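Local coordinates for protein arsenate Reductase (Corynebacterium glutamicum, PDB 3T38) that probably reduces arsenate to arsenite with electrons from thioredoxin, using a low-molecular-weight tyrosine phosphatase fold, at residues A[112-124]-A[141-153]. Residues are numbered along the deposited sequence; the frame is centred on the assembly and turned at random.
Sequences VRSAGSLPASEIH and AFPKPLTDDVIRA
G116 and P145 form a single beta bridge at an outermost strand, 111-116, of this chain's parallel sheet in the low-molecular-weight tyrosine phosphatase fold. Two backbone bonds make it. G116 N donates to K144 O (2.9 Å). L146 N donates to G116 O (2.7 Å). K144 N is taken by N91 OD1, and N91 ND2 donates to S114 OG. K144 bends at its last two torsions (chi3 87°, chi4 52°), which brings CE over one face of the F142 ring, offset toward its rim. Its ammonium then donates to F142 O (2.9 Å) and S114 O (3.3 Å). It reaches S114 O from above the carbonyl plane, off the lone pairs. Water 1 accepts from S114 N and, weakly, from K144 NZ. Apolar packing carries the loop beyond the bridge. P143 wedges between P119 and I123, and P119 CG lies against P145 CB. R113 lays its extended chain across V150, where helix 148-153 meets the side chain of R113 from strand 111-116. R113 NH1 donates to Q83 OE1, and NE makes a long, weak ion pair with D65. A153 CB lies 4.1 Å from R113 NH1.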
loop_
_atom_site.group_PDB
_atom_site.type_symbol
_atom_site.label_atom_id
_atom_site.label_comp_id
_atom_site.label_asym_id
_atom_site.label_seq_id
_atom_site.Cartn_x
_atom_site.Cartn_y
_atom_site.Cartn_z
ATOM N N VAL A 112 2.337 19.427 -6.030
ATOM C CA VAL A 112 1.503 19.150 -4.845
ATOM C C VAL A 112 1.007 17.713 -4.925
ATOM O O VAL A 112 0.580 17.291 -5.979
ATOM C CB VAL A 112 0.306 20.122 -4.750
ATOM C CG1 VAL A 112 -0.325 20.080 -3.288
ATOM C CG2 VAL A 112 0.734 21.603 -5.066
ATOM N N ARG A 113 0.999 16.983 -3.790
ATOM C CA ARG A 113 0.496 15.621 -3.712
ATOM C C ARG A 113 -0.440 15.459 -2.575
ATOM O O ARG A 113 -0.395 16.222 -1.586
ATOM C CB ARG A 113 1.642 14.687 -3.506
ATOM C CG ARG A 113 2.697 14.919 -4.536
ATOM C CD ARG A 113 3.679 13.766 -4.590
ATOM N NE ARG A 113 4.573 13.832 -5.761
ATOM C CZ ARG A 113 5.718 14.503 -5.812
ATOM N NH1 ARG A 113 6.089 15.283 -4.796
ATOM N NH2 ARG A 113 6.486 14.439 -6.913
ATOM N N SER A 114 -1.313 14.459 -2.689
ATOM C CA SER A 114 -2.096 14.050 -1.505
ATOM C C SER A 114 -2.167 12.530 -1.301
ATOM O O SER A 114 -1.838 11.773 -2.196
ATOM C CB SER A 114 -3.522 14.622 -1.587
ATOM O OG SER A 114 -4.206 14.237 -2.788
ATOM N N ALA A 115 -2.610 12.078 -0.112
ATOM C CA ALA A 115 -2.709 10.657 0.117
ATOM C C ALA A 115 -3.500 10.431 1.362
ATOM O O ALA A 115 -3.765 11.390 2.096
ATOM C CB ALA A 115 -1.262 9.977 0.187
ATOM N N GLY A 116 -3.885 9.167 1.574
ATOM C CA GLY A 116 -4.716 8.788 2.689
ATOM C C GLY A 116 -4.087 7.631 3.435
ATOM O O GLY A 116 -3.281 6.876 2.859
ATOM N N SER A 117 -4.381 7.546 4.733
ATOM C CA SER A 117 -4.074 6.346 5.498
ATOM C C SER A 117 -5.070 5.223 5.101
ATOM O O SER A 117 -4.726 4.037 5.133
ATOM C CB SER A 117 -4.102 6.633 7.012
ATOM O OG SER A 117 -5.388 7.024 7.451
ATOM N N LEU A 118 -6.325 5.582 4.843
ATOM C CA LEU A 118 -7.341 4.556 4.577
ATOM C C LEU A 118 -8.234 5.036 3.400
ATOM O O LEU A 118 -9.408 5.447 3.580
ATOM C CB LEU A 118 -8.193 4.325 5.834
ATOM C CG LEU A 118 -7.523 4.000 7.175
ATOM C CD1 LEU A 118 -8.597 4.037 8.412
ATOM C CD2 LEU A 118 -6.706 2.648 7.187
ATOM N N PRO A 119 -7.673 5.018 2.192
ATOM C CA PRO A 119 -8.390 5.631 1.065
ATOM C C PRO A 119 -9.822 5.176 0.894
ATOM O O PRO A 119 -10.112 4.009 0.943
ATOM C CB PRO A 119 -7.567 5.188 -0.155
ATOM C CG PRO A 119 -6.150 4.974 0.396
ATOM C CD PRO A 119 -6.372 4.411 1.805
ATOM N N ALA A 120 -10.715 6.102 0.592
ATOM C CA ALA A 120 -12.012 5.754 0.050
ATOM C C ALA A 120 -11.850 5.287 -1.405
ATOM O O ALA A 120 -10.738 5.255 -1.955
ATOM C CB ALA A 120 -12.957 6.961 0.124
ATOM N N SER A 121 -12.972 4.936 -2.027
ATOM C CA SER A 121 -12.934 4.450 -3.378
ATOM C C SER A 121 -12.975 5.574 -4.377
ATOM O O SER A 121 -12.537 5.396 -5.513
ATOM C CB SER A 121 -14.070 3.470 -3.635
ATOM O OG SER A 121 -15.284 4.139 -3.560
ATOM N N GLU A 122 -13.464 6.734 -3.945
ATOM C CA GLU A 122 -13.571 7.927 -4.792
ATOM C C GLU A 122 -13.599 9.209 -3.955
ATOM O O GLU A 122 -13.879 9.191 -2.754
ATOM C CB GLU A 122 -14.819 7.879 -5.688
ATOM C CG GLU A 122 -14.859 6.761 -6.756
ATOM C CD GLU A 122 -16.025 6.954 -7.731
ATOM O OE1 GLU A 122 -16.715 7.996 -7.623
ATOM O OE2 GLU A 122 -16.276 6.080 -8.603
ATOM N N ILE A 123 -13.279 10.319 -4.601
ATOM C CA ILE A 123 -13.370 11.616 -3.979
ATOM C C ILE A 123 -14.848 11.830 -3.524
ATOM O O ILE A 123 -15.765 11.403 -4.181
ATOM C CB ILE A 123 -13.025 12.751 -4.983
ATOM C CG1 ILE A 123 -11.683 12.537 -5.710
ATOM C CG2 ILE A 123 -13.087 14.118 -4.316
ATOM C CD1 ILE A 123 -10.565 12.151 -4.875
ATOM N N HIS A 124 -15.040 12.536 -2.416
ATOM C CA HIS A 124 -16.376 12.933 -1.985
ATOM C C HIS A 124 -17.020 13.773 -3.127
ATOM O O HIS A 124 -16.445 14.733 -3.600
ATOM C CB HIS A 124 -16.245 13.748 -0.691
ATOM C CG HIS A 124 -17.520 13.904 0.065
ATOM N ND1 HIS A 124 -18.639 14.518 -0.469
ATOM C CD2 HIS A 124 -17.856 13.529 1.321
ATOM C CE1 HIS A 124 -19.606 14.517 0.427
ATOM N NE2 HIS A 124 -19.159 13.921 1.520
ATOM N N ALA A 141 -8.206 13.634 -10.030
ATOM C CA ALA A 141 -7.827 13.368 -8.649
ATOM C C ALA A 141 -8.449 12.034 -8.279
ATOM O O ALA A 141 -9.476 11.651 -8.852
ATOM C CB ALA A 141 -8.311 14.470 -7.763
ATOM N N PHE A 142 -7.830 11.291 -7.366
ATOM C CA PHE A 142 -8.392 9.990 -6.935
ATOM C C PHE A 142 -7.794 9.691 -5.576
ATOM O O PHE A 142 -6.697 10.175 -5.281
ATOM C CB PHE A 142 -8.062 8.852 -7.937
ATOM C CG PHE A 142 -6.592 8.688 -8.205
ATOM C CD1 PHE A 142 -5.949 9.479 -9.148
ATOM C CD2 PHE A 142 -5.843 7.749 -7.508
ATOM C CE1 PHE A 142 -4.555 9.359 -9.379
ATOM C CE2 PHE A 142 -4.476 7.585 -7.749
ATOM C CZ PHE A 142 -3.806 8.398 -8.668
ATOM N N PRO A 143 -8.508 8.931 -4.726
ATOM C CA PRO A 143 -7.889 8.639 -3.404
ATOM C C PRO A 143 -6.813 7.610 -3.556
ATOM O O PRO A 143 -6.946 6.716 -4.392
ATOM C CB PRO A 143 -9.044 8.036 -2.593
ATOM C CG PRO A 143 -10.323 8.388 -3.416
ATOM C CD PRO A 143 -9.857 8.378 -4.841
ATOM N N LYS A 144 -5.755 7.702 -2.761
ATOM C CA LYS A 144 -4.606 6.774 -2.946
ATOM C C LYS A 144 -3.950 6.643 -1.596
ATOM O O LYS A 144 -3.969 7.606 -0.830
ATOM C CB LYS A 144 -3.625 7.320 -3.966
ATOM C CG LYS A 144 -2.947 8.705 -3.632
ATOM C CD LYS A 144 -2.431 9.453 -4.933
ATOM C CE LYS A 144 -3.559 10.342 -5.587
ATOM N NZ LYS A 144 -4.128 11.238 -4.498
ATOM N N PRO A 145 -3.317 5.489 -1.317
ATOM C CA PRO A 145 -2.659 5.420 -0.007
ATOM C C PRO A 145 -1.364 6.190 0.073
ATOM O O PRO A 145 -0.592 6.286 -0.911
ATOM C CB PRO A 145 -2.316 3.934 0.149
ATOM C CG PRO A 145 -2.012 3.436 -1.309
ATOM C CD PRO A 145 -2.928 4.372 -2.224
ATOM N N LEU A 146 -1.071 6.655 1.285
ATOM C CA LEU A 146 0.257 7.164 1.605
ATOM C C LEU A 146 1.374 6.181 1.261
ATOM O O LEU A 146 1.305 5.012 1.595
ATOM C CB LEU A 146 0.323 7.470 3.099
ATOM C CG LEU A 146 1.564 8.221 3.547
ATOM C CD1 LEU A 146 1.717 9.604 2.742
ATOM C CD2 LEU A 146 1.353 8.367 5.092
ATOM N N THR A 147 2.412 6.664 0.630
ATOM C CA THR A 147 3.566 5.803 0.305
ATOM C C THR A 147 4.829 6.599 0.686
ATOM O O THR A 147 4.797 7.806 0.856
ATOM C CB THR A 147 3.618 5.445 -1.178
ATOM O OG1 THR A 147 3.633 6.653 -1.948
ATOM C CG2 THR A 147 2.403 4.511 -1.633
ATOM N N ASP A 148 5.916 5.899 0.885
ATOM C CA ASP A 148 7.122 6.491 1.431
ATOM C C ASP A 148 7.788 7.374 0.399
ATOM O O ASP A 148 8.290 8.422 0.752
ATOM C CB ASP A 148 8.122 5.367 1.818
ATOM C CG ASP A 148 9.303 5.885 2.619
ATOM O OD1 ASP A 148 9.076 6.316 3.778
ATOM O OD2 ASP A 148 10.429 5.810 2.100
ATOM N N ASP A 149 7.795 6.975 -0.877
ATOM C CA ASP A 149 8.513 7.776 -1.879
ATOM C C ASP A 149 8.034 9.247 -1.839
ATOM O O ASP A 149 8.847 10.157 -1.892
ATOM C CB ASP A 149 8.348 7.220 -3.290
ATOM C CG ASP A 149 6.976 6.637 -3.525
ATOM O OD1 ASP A 149 5.922 7.156 -2.997
ATOM O OD2 ASP A 149 6.952 5.571 -4.149
ATOM N N VAL A 150 6.724 9.479 -1.724
ATOM C CA VAL A 150 6.211 10.855 -1.753
ATOM C C VAL A 150 6.486 11.664 -0.496
ATOM O O VAL A 150 6.531 12.892 -0.579
ATOM C CB VAL A 150 4.721 10.968 -2.203
ATOM C CG1 VAL A 150 4.575 10.212 -3.563
ATOM C CG2 VAL A 150 3.771 10.400 -1.150
ATOM N N ILE A 151 6.704 10.983 0.633
ATOM C CA ILE A 151 7.121 11.647 1.811
ATOM C C ILE A 151 8.550 12.098 1.619
ATOM O O ILE A 151 8.873 13.255 1.863
ATOM C CB ILE A 151 6.984 10.770 3.070
ATOM C CG1 ILE A 151 5.504 10.363 3.329
ATOM C CG2 ILE A 151 7.523 11.538 4.302
ATOM C CD1 ILE A 151 5.397 9.090 4.328
ATOM N N ARG A 152 9.403 11.212 1.127
ATOM C CA ARG A 152 10.846 11.529 0.929
ATOM C C ARG A 152 11.053 12.696 -0.036
ATOM O O ARG A 152 11.998 13.512 0.101
ATOM C CB ARG A 152 11.583 10.324 0.417
ATOM C CG ARG A 152 11.767 9.200 1.439
ATOM C CD ARG A 152 12.692 8.112 0.900
ATOM N NE ARG A 152 12.899 6.985 1.810
ATOM C CZ ARG A 152 14.040 6.758 2.450
ATOM N NH1 ARG A 152 15.083 7.590 2.318
ATOM N NH2 ARG A 152 14.132 5.724 3.258
ATOM N N ALA A 153 10.174 12.770 -1.034
ATOM C CA ALA A 153 10.350 13.822 -2.038
ATOM C C ALA A 153 9.921 15.165 -1.417
ATOM O O ALA A 153 10.326 16.170 -1.902
ATOM C CB ALA A 153 9.493 13.493 -3.280
HETATM O O HOH W 1 -1.692 13.240 -5.192
#